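Local coordinates for leucine aminopeptidase A1, chloroplastic (Solanum lycopersicum, PDB 5D8N), which removes N-terminal amino acids, leucine by preference, from peptides as a magnesium-dependent homohexamer, and also acts as a protein-folding chaperone, at residues V371-G376 with A395-C400; A127-A132 with L168-D173. The protein carries 1 engineered substitution. All coordinates share one frame; numbering follows the deposited sequence. Where two conformers were deposited one is given.

The two contacts belong to different domains and share no helix or strand; their centres lie about 42 Å apart, on opposite sides of the centre of the chain. Contact 1, in the catalytic domain, sets a hairpin turn against the outer flank of helix 388-401, and one branched aliphatic side chain, that of the isoleucine, makes all the contacts from the helix. Contact 2, in the N-terminal domain, brings two helices together through an alanine, a glycine and a serine. Both are partly buried, neither being wholly core nor surface. Where contact 1 lays a methyl over polar groups bonded to other residues, contact 2 joins small residues, with a single water bonded to both sides, and buries less surface.

Contact 1: V371-G376 with A395-C400; sequences VTASNG and ALIYAC
One face of the N375 carboxamide carries the terminal methyl of I397: CD1 stands almost directly above CG, 3.6 Å from it, and the two side chains cross at about a right angle. The polar atoms of this flat group are held by other residues, OD1 by the backbone N of K377 and ND2 more weakly by the carbonyl of Q489, which should restrain its rotation while the methyl rests on it. The same CD1 also lies 3.4 Å from the backbone N of N375 and reaches the methyl of A373, CB, at 4.2 Å. S374 meets I397 from another direction. With OG turned between its own backbone N and carbonyl carbon (chi1 49°), the hydroxyl fits against both branches, 3.3 Å from CD1 and 3.4 Å from CG2 of I397, and hydrogen-bonds the carboxylate of D394, three residues before I397 on helix 388-401. With I397 cut back to an alanine, a gap is likely to open under the turn, and the N375 amide face and S374 hydroxyl would lose their apolar cover. The receiving surface is a type I beta turn, A373 to G376, closed by G376 N to A373 O at 2.9 Å, at the tip of the hairpin joining strands 370-372 and 378-380. The T372 hydroxyl shares a hydrogen bond with that of T20 of a second subunit. Helix 388-401, which also bears R389, a predicted active-site residue, turns I397 toward this hairpin, while A395 and A399 pack on strands 293-305 and 347-358 of the large catalytic sheet and L396 on strand 406-411.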
# COMPACT_ATOMS: atom_id res chain seq x y z
N VAL A 371 -10.68 -26.84 -10.14
CA VAL A 371 -10.99 -28.03 -9.35
C VAL A 371 -12.43 -28.40 -9.63
O VAL A 371 -13.25 -27.56 -10.01
CB VAL A 371 -10.77 -27.77 -7.86
CG1 VAL A 371 -9.37 -27.22 -7.61
CG2 VAL A 371 -11.78 -26.77 -7.31
N THR A 372 -12.75 -29.67 -9.42
CA THR A 372 -14.08 -30.18 -9.71
C THR A 372 -14.75 -30.70 -8.45
O THR A 372 -14.28 -31.67 -7.82
CB THR A 372 -13.95 -31.28 -10.79
OG1 THR A 372 -13.23 -30.72 -11.91
CG2 THR A 372 -15.30 -31.82 -11.27
N ALA A 373 -15.87 -30.09 -8.10
CA ALA A 373 -16.61 -30.53 -6.90
C ALA A 373 -17.35 -31.85 -7.17
O ALA A 373 -17.41 -32.31 -8.31
CB ALA A 373 -17.60 -29.46 -6.48
N SER A 374 -17.85 -32.47 -6.11
CA SER A 374 -18.44 -33.79 -6.21
C SER A 374 -19.79 -33.80 -6.90
O SER A 374 -20.33 -34.87 -7.19
CB SER A 374 -18.56 -34.44 -4.81
OG SER A 374 -19.16 -33.57 -3.87
N ASN A 375 -20.33 -32.64 -7.24
CA ASN A 375 -21.48 -32.57 -8.15
C ASN A 375 -21.10 -32.28 -9.59
O ASN A 375 -21.96 -32.03 -10.43
CB ASN A 375 -22.49 -31.52 -7.70
CG ASN A 375 -21.95 -30.11 -7.78
OD1 ASN A 375 -20.80 -29.89 -8.11
ND2 ASN A 375 -22.81 -29.13 -7.48
N GLY A 376 -19.81 -32.36 -9.90
CA GLY A 376 -19.33 -32.19 -11.27
C GLY A 376 -19.01 -30.76 -11.67
O GLY A 376 -18.56 -30.54 -12.81
N ALA A 395 -18.86 -30.51 1.32
CA ALA A 395 -19.62 -30.85 2.53
C ALA A 395 -21.12 -30.67 2.33
O ALA A 395 -21.91 -31.44 2.84
CB ALA A 395 -19.17 -29.98 3.69
N LEU A 396 -21.51 -29.65 1.58
CA LEU A 396 -22.91 -29.41 1.34
C LEU A 396 -23.51 -30.47 0.42
O LEU A 396 -24.65 -30.89 0.60
CB LEU A 396 -23.09 -27.99 0.79
CG LEU A 396 -22.92 -26.85 1.79
CD1 LEU A 396 -22.85 -25.50 1.05
CD2 LEU A 396 -24.05 -26.75 2.79
N ILE A 397 -22.76 -30.87 -0.60
CA ILE A 397 -23.21 -31.93 -1.49
C ILE A 397 -23.39 -33.19 -0.66
O ILE A 397 -24.40 -33.85 -0.78
CB ILE A 397 -22.18 -32.17 -2.61
CG1 ILE A 397 -22.20 -30.99 -3.58
CG2 ILE A 397 -22.50 -33.44 -3.38
CD1 ILE A 397 -20.92 -30.84 -4.40
N TYR A 398 -22.44 -33.48 0.23
CA TYR A 398 -22.55 -34.65 1.09
C TYR A 398 -23.78 -34.58 1.98
O TYR A 398 -24.53 -35.54 2.13
CB TYR A 398 -21.31 -34.75 1.97
CG TYR A 398 -21.24 -36.00 2.82
CD1 TYR A 398 -21.78 -36.03 4.08
CD2 TYR A 398 -20.66 -37.16 2.33
CE1 TYR A 398 -21.74 -37.18 4.84
CE2 TYR A 398 -20.56 -38.30 3.11
CZ TYR A 398 -21.13 -38.31 4.36
OH TYR A 398 -20.98 -39.42 5.16
N ALA A 399 -24.02 -33.41 2.56
CA ALA A 399 -25.20 -33.24 3.38
C ALA A 399 -26.47 -33.53 2.57
O ALA A 399 -27.40 -34.19 3.07
CB ALA A 399 -25.26 -31.83 3.98
N CYS A 400 -26.56 -32.95 1.39
CA CYS A 400 -27.74 -33.19 0.56
C CYS A 400 -27.89 -34.68 0.25
O CYS A 400 -29.00 -35.18 0.20
CB CYS A 400 -27.71 -32.37 -0.73
SG CYS A 400 -27.86 -30.59 -0.46

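Contact 2: A127-A132 with L168-D173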
# COMPACT_ATOMS: atom_id res chain seq x y z
N ALA A 127 -21.98 -11.06 35.16
CA ALA A 127 -21.50 -10.08 36.15
C ALA A 127 -21.29 -10.77 37.50
O ALA A 127 -20.38 -10.43 38.24
CB ALA A 127 -22.47 -8.91 36.29
N ALA A 128 -22.17 -11.72 37.84
CA ALA A 128 -22.03 -12.46 39.08
C ALA A 128 -20.78 -13.33 39.07
O ALA A 128 -20.04 -13.37 40.05
CB ALA A 128 -23.25 -13.31 39.34
N ALA A 129 -20.47 -13.93 37.92
CA ALA A 129 -19.25 -14.73 37.78
C ALA A 129 -17.99 -13.88 37.91
O ALA A 129 -17.00 -14.30 38.51
CB ALA A 129 -19.24 -15.42 36.44
N ALA A 130 -18.04 -12.69 37.33
CA ALA A 130 -16.90 -11.78 37.39
C ALA A 130 -16.66 -11.32 38.83
O ALA A 130 -15.52 -11.19 39.25
CB ALA A 130 -17.10 -10.59 36.45
N ALA A 131 -17.73 -11.01 39.56
CA ALA A 131 -17.57 -10.54 40.92
C ALA A 131 -17.09 -11.72 41.79
O ALA A 131 -16.29 -11.55 42.69
CB ALA A 131 -18.89 -9.99 41.44
N ALA A 132 -17.47 -12.94 41.44
CA ALA A 132 -17.00 -14.10 42.19
C ALA A 132 -15.51 -14.32 42.00
O ALA A 132 -14.74 -14.64 42.94
CB ALA A 132 -17.78 -15.35 41.78
N LEU A 168 -20.78 -19.74 31.79
CA LEU A 168 -19.94 -19.28 30.70
C LEU A 168 -19.02 -18.17 31.18
O LEU A 168 -17.88 -18.11 30.77
CB LEU A 168 -20.81 -18.75 29.56
CG LEU A 168 -21.68 -19.80 28.91
CD1 LEU A 168 -22.43 -19.15 27.73
CD2 LEU A 168 -20.80 -20.94 28.43
N GLY A 169 -19.47 -17.35 32.13
CA GLY A 169 -18.66 -16.27 32.65
C GLY A 169 -17.53 -16.76 33.52
O GLY A 169 -16.51 -16.08 33.61
N SER A 170 -17.66 -17.96 34.08
CA SER A 170 -16.61 -18.54 34.93
C SER A 170 -15.57 -19.32 34.15
O SER A 170 -14.56 -19.70 34.72
CB SER A 170 -17.22 -19.52 35.95
OG SER A 170 -18.09 -18.79 36.80
N PHE A 171 -15.83 -19.58 32.87
CA PHE A 171 -14.89 -20.37 32.08
C PHE A 171 -13.61 -19.59 31.86
O PHE A 171 -13.65 -18.43 31.47
CB PHE A 171 -15.51 -20.73 30.74
CG PHE A 171 -14.54 -21.31 29.76
CD1 PHE A 171 -14.01 -22.57 29.96
CD2 PHE A 171 -14.13 -20.58 28.67
CE1 PHE A 171 -13.18 -23.15 29.01
CE2 PHE A 171 -13.26 -21.13 27.75
CZ PHE A 171 -12.82 -22.44 27.90
N GLU A 172 -12.47 -20.22 32.10
CA GLU A 172 -11.17 -19.62 31.81
C GLU A 172 -10.28 -20.71 31.20
O GLU A 172 -10.19 -21.81 31.73
CB GLU A 172 -10.51 -19.04 33.07
CG GLU A 172 -9.54 -17.89 32.81
CD GLU A 172 -8.70 -17.47 34.02
OE1 GLU A 172 -8.32 -18.32 34.86
OE2 GLU A 172 -8.34 -16.28 34.09
N ASP A 173 -9.77 -20.45 30.00
CA ASP A 173 -9.02 -21.44 29.27
C ASP A 173 -7.54 -21.22 29.58
O ASP A 173 -6.89 -20.35 28.99
CB ASP A 173 -9.33 -21.35 27.77
CG ASP A 173 -8.85 -22.57 27.00
OD1 ASP A 173 -8.06 -23.35 27.57
OD2 ASP A 173 -9.18 -22.72 25.79
O HOH W 1 -16.62 -17.07 38.44
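The hydroxyl of S170 meets the methyl of A129, and the short serine side chain can be followed in two steps. CB stays 4.6 Å from the methyl CB of A129, whereas OG comes in to 3.6 Å from that methyl. The hydroxyl lies beside its own backbone N, opposite the carbonyl carbon (chi1 -63°), a torsion that folds it back along helix 152-170 to hydrogen-bond the carbonyl of V166. A water donates to OG at 2.8 Å and, at the same distance, to A129 O, so it spans the two segments at a point where their own atoms form no direct bond. Helices 119-134 and 152-170 are the connections of two successive beta-alpha-beta crossovers, running from strand 104-112 to 139-144 and on to 187-191 in the N-terminal, macro-clan domain. Small residues allow the close approach: the CA atoms of A129 and G169 are 5.4 Å apart, and A129 CB rests 3.6 Å from the carbonyl carbon of G169, which has no side chain to intervene; a methyl at that position would probably be crowded against that of A129. Beyond the helix pair, A128 packs on A48 of strand 46-52, while L168 and F171 lie against helix 197-221.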